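Local coordinates for protein L-serine ammonia-lyase (Rhizomucor miehei CAU432, PDB 5C3U) that belongs to the pyridoxal-phosphate-dependent enzyme family and holds a pyridoxal-5'-phosphate in its pocket, at residues 60-74 / 85-97. Sequence-based numbering, arbitrary orientation.
Sequences CYQAVQTRGTNIQFV and VSYCARQLGVEAI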
# COMPACT_ATOMS: atom_id res chain seq x y z
N CYS A 60 -2.59 -10.44 11.90
CA CYS A 60 -1.85 -10.74 13.14
C CYS A 60 -2.76 -10.92 14.35
O CYS A 60 -2.57 -11.86 15.16
CB CYS A 60 -0.81 -9.68 13.41
SG CYS A 60 0.56 -9.75 12.25
N TYR A 61 -3.76 -10.04 14.47
CA TYR A 61 -4.76 -10.09 15.54
C TYR A 61 -5.49 -11.43 15.54
O TYR A 61 -5.58 -12.10 16.57
CB TYR A 61 -5.74 -8.92 15.44
CG TYR A 61 -6.62 -8.76 16.67
CD1 TYR A 61 -7.86 -9.39 16.75
CD2 TYR A 61 -6.17 -8.04 17.77
CE1 TYR A 61 -8.64 -9.28 17.90
CE2 TYR A 61 -6.94 -7.91 18.91
CZ TYR A 61 -8.17 -8.53 18.97
OH TYR A 61 -8.92 -8.37 20.12
N GLN A 62 -5.99 -11.83 14.37
CA GLN A 62 -6.68 -13.09 14.21
C GLN A 62 -5.78 -14.30 14.47
O GLN A 62 -6.23 -15.29 15.07
CB GLN A 62 -7.36 -13.18 12.83
CG GLN A 62 -8.31 -14.37 12.68
CD GLN A 62 -9.33 -14.46 13.81
OE1 GLN A 62 -10.08 -13.52 14.07
NE2 GLN A 62 -9.37 -15.60 14.48
N ALA A 63 -4.52 -14.23 14.02
CA ALA A 63 -3.59 -15.32 14.28
C ALA A 63 -3.46 -15.57 15.78
O ALA A 63 -3.45 -16.73 16.21
CB ALA A 63 -2.23 -15.04 13.67
N VAL A 64 -3.33 -14.49 16.55
CA VAL A 64 -3.19 -14.62 18.00
C VAL A 64 -4.50 -15.11 18.65
O VAL A 64 -4.47 -15.96 19.54
CB VAL A 64 -2.65 -13.34 18.67
CG1 VAL A 64 -2.72 -13.46 20.19
CG2 VAL A 64 -1.21 -13.09 18.24
N GLN A 65 -5.64 -14.63 18.16
CA GLN A 65 -6.95 -15.09 18.68
C GLN A 65 -7.09 -16.61 18.48
O GLN A 65 -7.60 -17.31 19.35
CB GLN A 65 -8.11 -14.40 17.98
CG GLN A 65 -8.34 -12.96 18.38
CD GLN A 65 -8.85 -12.83 19.81
OE1 GLN A 65 -10.01 -13.15 20.09
NE2 GLN A 65 -7.99 -12.38 20.71
N THR A 66 -6.63 -17.11 17.35
CA THR A 66 -6.77 -18.54 17.06
C THR A 66 -5.65 -19.42 17.66
O THR A 66 -5.92 -20.52 18.16
CB THR A 66 -6.91 -18.77 15.55
OG1 THR A 66 -8.02 -18.00 15.06
CG2 THR A 66 -7.18 -20.24 15.27
N ARG A 67 -4.41 -18.95 17.60
CA ARG A 67 -3.25 -19.80 17.88
C ARG A 67 -2.54 -19.47 19.20
O ARG A 67 -1.64 -20.20 19.61
CB ARG A 67 -2.22 -19.69 16.74
CG ARG A 67 -2.71 -20.08 15.34
CD ARG A 67 -2.56 -21.57 15.05
NE ARG A 67 -1.19 -22.07 15.26
CZ ARG A 67 -0.28 -22.22 14.31
NH1 ARG A 67 -0.56 -21.92 13.04
NH2 ARG A 67 0.93 -22.66 14.63
N GLY A 68 -2.94 -18.39 19.85
CA GLY A 68 -2.35 -17.99 21.14
C GLY A 68 -1.08 -17.18 20.98
O GLY A 68 -0.70 -16.79 19.87
N THR A 69 -0.41 -16.94 22.11
CA THR A 69 0.73 -16.05 22.15
C THR A 69 2.09 -16.77 22.20
O THR A 69 3.12 -16.13 22.43
CB THR A 69 0.62 -15.10 23.35
OG1 THR A 69 0.49 -15.88 24.54
CG2 THR A 69 -0.61 -14.24 23.23
N ASN A 70 2.09 -18.08 21.99
CA ASN A 70 3.35 -18.83 21.89
C ASN A 70 3.85 -18.99 20.46
O ASN A 70 4.86 -19.66 20.21
CB ASN A 70 3.20 -20.22 22.54
CG ASN A 70 3.05 -20.14 24.04
OD1 ASN A 70 3.65 -19.28 24.67
ND2 ASN A 70 2.24 -21.03 24.61
N ILE A 71 3.14 -18.38 19.52
CA ILE A 71 3.53 -18.44 18.12
C ILE A 71 4.70 -17.52 17.84
O ILE A 71 5.09 -16.70 18.69
CB ILE A 71 2.36 -18.06 17.20
CG1 ILE A 71 1.81 -16.66 17.58
CG2 ILE A 71 1.29 -19.14 17.24
CD1 ILE A 71 0.89 -16.05 16.55
N GLN A 72 5.29 -17.66 16.66
CA GLN A 72 6.27 -16.70 16.18
C GLN A 72 5.72 -16.16 14.89
O GLN A 72 5.29 -16.95 14.04
CB GLN A 72 7.63 -17.36 15.90
CG GLN A 72 8.27 -18.04 17.10
CD GLN A 72 7.87 -19.50 17.22
OE1 GLN A 72 7.79 -20.21 16.22
NE2 GLN A 72 7.62 -19.96 18.45
N PHE A 73 5.70 -14.84 14.71
CA PHE A 73 5.39 -14.33 13.38
C PHE A 73 6.69 -14.28 12.59
O PHE A 73 7.71 -13.92 13.14
CB PHE A 73 4.79 -12.92 13.44
CG PHE A 73 3.36 -12.87 13.91
CD1 PHE A 73 2.35 -13.49 13.18
CD2 PHE A 73 3.01 -12.14 15.03
CE1 PHE A 73 1.02 -13.42 13.60
CE2 PHE A 73 1.68 -12.06 15.46
CZ PHE A 73 0.69 -12.71 14.75
N VAL A 74 6.66 -14.64 11.32
CA VAL A 74 7.86 -14.63 10.49
C VAL A 74 7.52 -13.79 9.27
O VAL A 74 6.46 -13.97 8.65
CB VAL A 74 8.27 -16.07 10.06
CG1 VAL A 74 9.50 -16.04 9.16
CG2 VAL A 74 8.51 -16.94 11.30
N VAL A 85 4.32 -5.98 11.03
CA VAL A 85 4.42 -7.24 11.79
C VAL A 85 5.18 -6.98 13.10
O VAL A 85 4.75 -7.43 14.18
CB VAL A 85 5.10 -8.34 10.96
CG1 VAL A 85 5.41 -9.57 11.81
CG2 VAL A 85 4.17 -8.73 9.80
N SER A 86 6.30 -6.26 13.01
CA SER A 86 7.12 -5.93 14.22
C SER A 86 6.28 -5.19 15.26
O SER A 86 6.26 -5.56 16.46
CB SER A 86 8.38 -5.15 13.80
OG SER A 86 9.26 -4.94 14.90
N TYR A 87 5.56 -4.17 14.82
CA TYR A 87 4.66 -3.42 15.68
C TYR A 87 3.58 -4.29 16.31
O TYR A 87 3.36 -4.24 17.51
CB TYR A 87 4.05 -2.24 14.94
CG TYR A 87 3.04 -1.50 15.76
CD1 TYR A 87 1.69 -1.85 15.71
CD2 TYR A 87 3.43 -0.50 16.65
CE1 TYR A 87 0.75 -1.18 16.48
CE2 TYR A 87 2.49 0.17 17.43
CZ TYR A 87 1.17 -0.18 17.34
OH TYR A 87 0.22 0.47 18.10
N CYS A 88 2.89 -5.09 15.49
CA CYS A 88 1.80 -5.96 16.00
C CYS A 88 2.33 -7.00 17.00
O CYS A 88 1.67 -7.31 17.99
CB CYS A 88 1.08 -6.68 14.84
SG CYS A 88 0.14 -5.53 13.79
N ALA A 89 3.52 -7.53 16.75
CA ALA A 89 4.03 -8.59 17.60
C ALA A 89 4.28 -7.98 18.97
O ALA A 89 3.92 -8.56 19.99
CB ALA A 89 5.31 -9.16 17.02
N ARG A 90 4.87 -6.78 18.99
CA ARG A 90 5.08 -6.11 20.29
C ARG A 90 3.74 -5.82 21.02
O ARG A 90 3.64 -6.05 22.24
CB ARG A 90 5.95 -4.84 20.14
CG ARG A 90 6.00 -3.99 21.41
CD ARG A 90 6.95 -2.80 21.33
NE ARG A 90 6.59 -1.79 20.33
CZ ARG A 90 5.84 -0.70 20.56
NH1 ARG A 90 5.59 0.15 19.56
NH2 ARG A 90 5.34 -0.47 21.77
N GLN A 91 2.72 -5.37 20.29
CA GLN A 91 1.41 -5.04 20.89
C GLN A 91 0.71 -6.28 21.40
O GLN A 91 0.05 -6.25 22.44
CB GLN A 91 0.49 -4.34 19.90
CG GLN A 91 0.90 -2.91 19.54
CD GLN A 91 1.08 -2.04 20.77
OE1 GLN A 91 0.12 -1.79 21.50
NE2 GLN A 91 2.30 -1.58 20.99
N LEU A 92 0.86 -7.38 20.66
CA LEU A 92 0.21 -8.65 20.99
C LEU A 92 0.99 -9.54 21.96
O LEU A 92 0.47 -10.56 22.42
CB LEU A 92 -0.13 -9.43 19.70
CG LEU A 92 -1.09 -8.68 18.76
CD1 LEU A 92 -1.10 -9.32 17.38
CD2 LEU A 92 -2.50 -8.59 19.34
N GLY A 93 2.23 -9.16 22.28
CA GLY A 93 3.11 -9.96 23.14
C GLY A 93 3.60 -11.27 22.53
O GLY A 93 3.64 -12.30 23.20
N VAL A 94 3.98 -11.22 21.25
CA VAL A 94 4.34 -12.41 20.49
C VAL A 94 5.73 -12.23 19.91
O VAL A 94 6.14 -11.10 19.63
CB VAL A 94 3.27 -12.67 19.39
CG1 VAL A 94 3.88 -13.24 18.13
CG2 VAL A 94 2.16 -13.56 19.93
N GLU A 95 6.48 -13.32 19.77
CA GLU A 95 7.77 -13.31 19.08
C GLU A 95 7.67 -12.99 17.58
O GLU A 95 6.77 -13.49 16.89
CB GLU A 95 8.43 -14.68 19.25
CG GLU A 95 9.95 -14.69 19.26
CD GLU A 95 10.49 -15.68 20.29
OE1 GLU A 95 10.06 -16.85 20.28
OE2 GLU A 95 11.33 -15.27 21.12
N ALA A 96 8.59 -12.19 17.07
CA ALA A 96 8.63 -11.95 15.62
C ALA A 96 10.05 -12.18 15.10
O ALA A 96 11.04 -11.78 15.75
CB ALA A 96 8.15 -10.54 15.28
N ILE A 97 10.13 -12.87 13.98
CA ILE A 97 11.38 -13.11 13.28
C ILE A 97 11.26 -12.35 11.95
O ILE A 97 10.42 -12.68 11.10
CB ILE A 97 11.62 -14.63 13.02
CG1 ILE A 97 11.70 -15.40 14.34
CG2 ILE A 97 12.86 -14.84 12.15
CD1 ILE A 97 11.14 -16.81 14.25
O HOH W 1 5.68 -15.93 21.02
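With chi1 at -74°, CG of Phe73 stands anti to its carbonyl carbon, and the ring lies on the face of the sheet that helix 85-92 packs on, meeting Val94 at about a right angle. CG1 of Val94 sits close to the ring, 3.4 Å from Phe73 CD2, while Ala89 CB lies at the ring edge. Ile71 CD1 and Cys60 SG lie over opposite faces, each offset toward the rim, so the ring is held from both sides. The other branch of Val94, CG2, packs 3.8 Å from Val64 CG2 and also touches Thr69 and Ile71. Leu92 reaches helix 60-67 with CD1 beside Cys60 and Val64, and Cys60 CB meets Cys88 CB at 3.8 Å; the axes of 60-67 and 85-92 cross at -38°. The parallel strands are joined by hydrogen bonds from Phe73 N to Glu95 O (2.8 Å) and, nearly straight, from Ile97 N to Phe73 O (2.8 Å). One water donates to Thr69 O and accepts from Glu95 N. Strand 72-75, helix 79-92 and strand 95-100 form a beta-alpha-beta unit; strands 141-143 and 118-121 flank the pair in a four-stranded parallel sheet, and helix 52-67 packs beside helix 79-92.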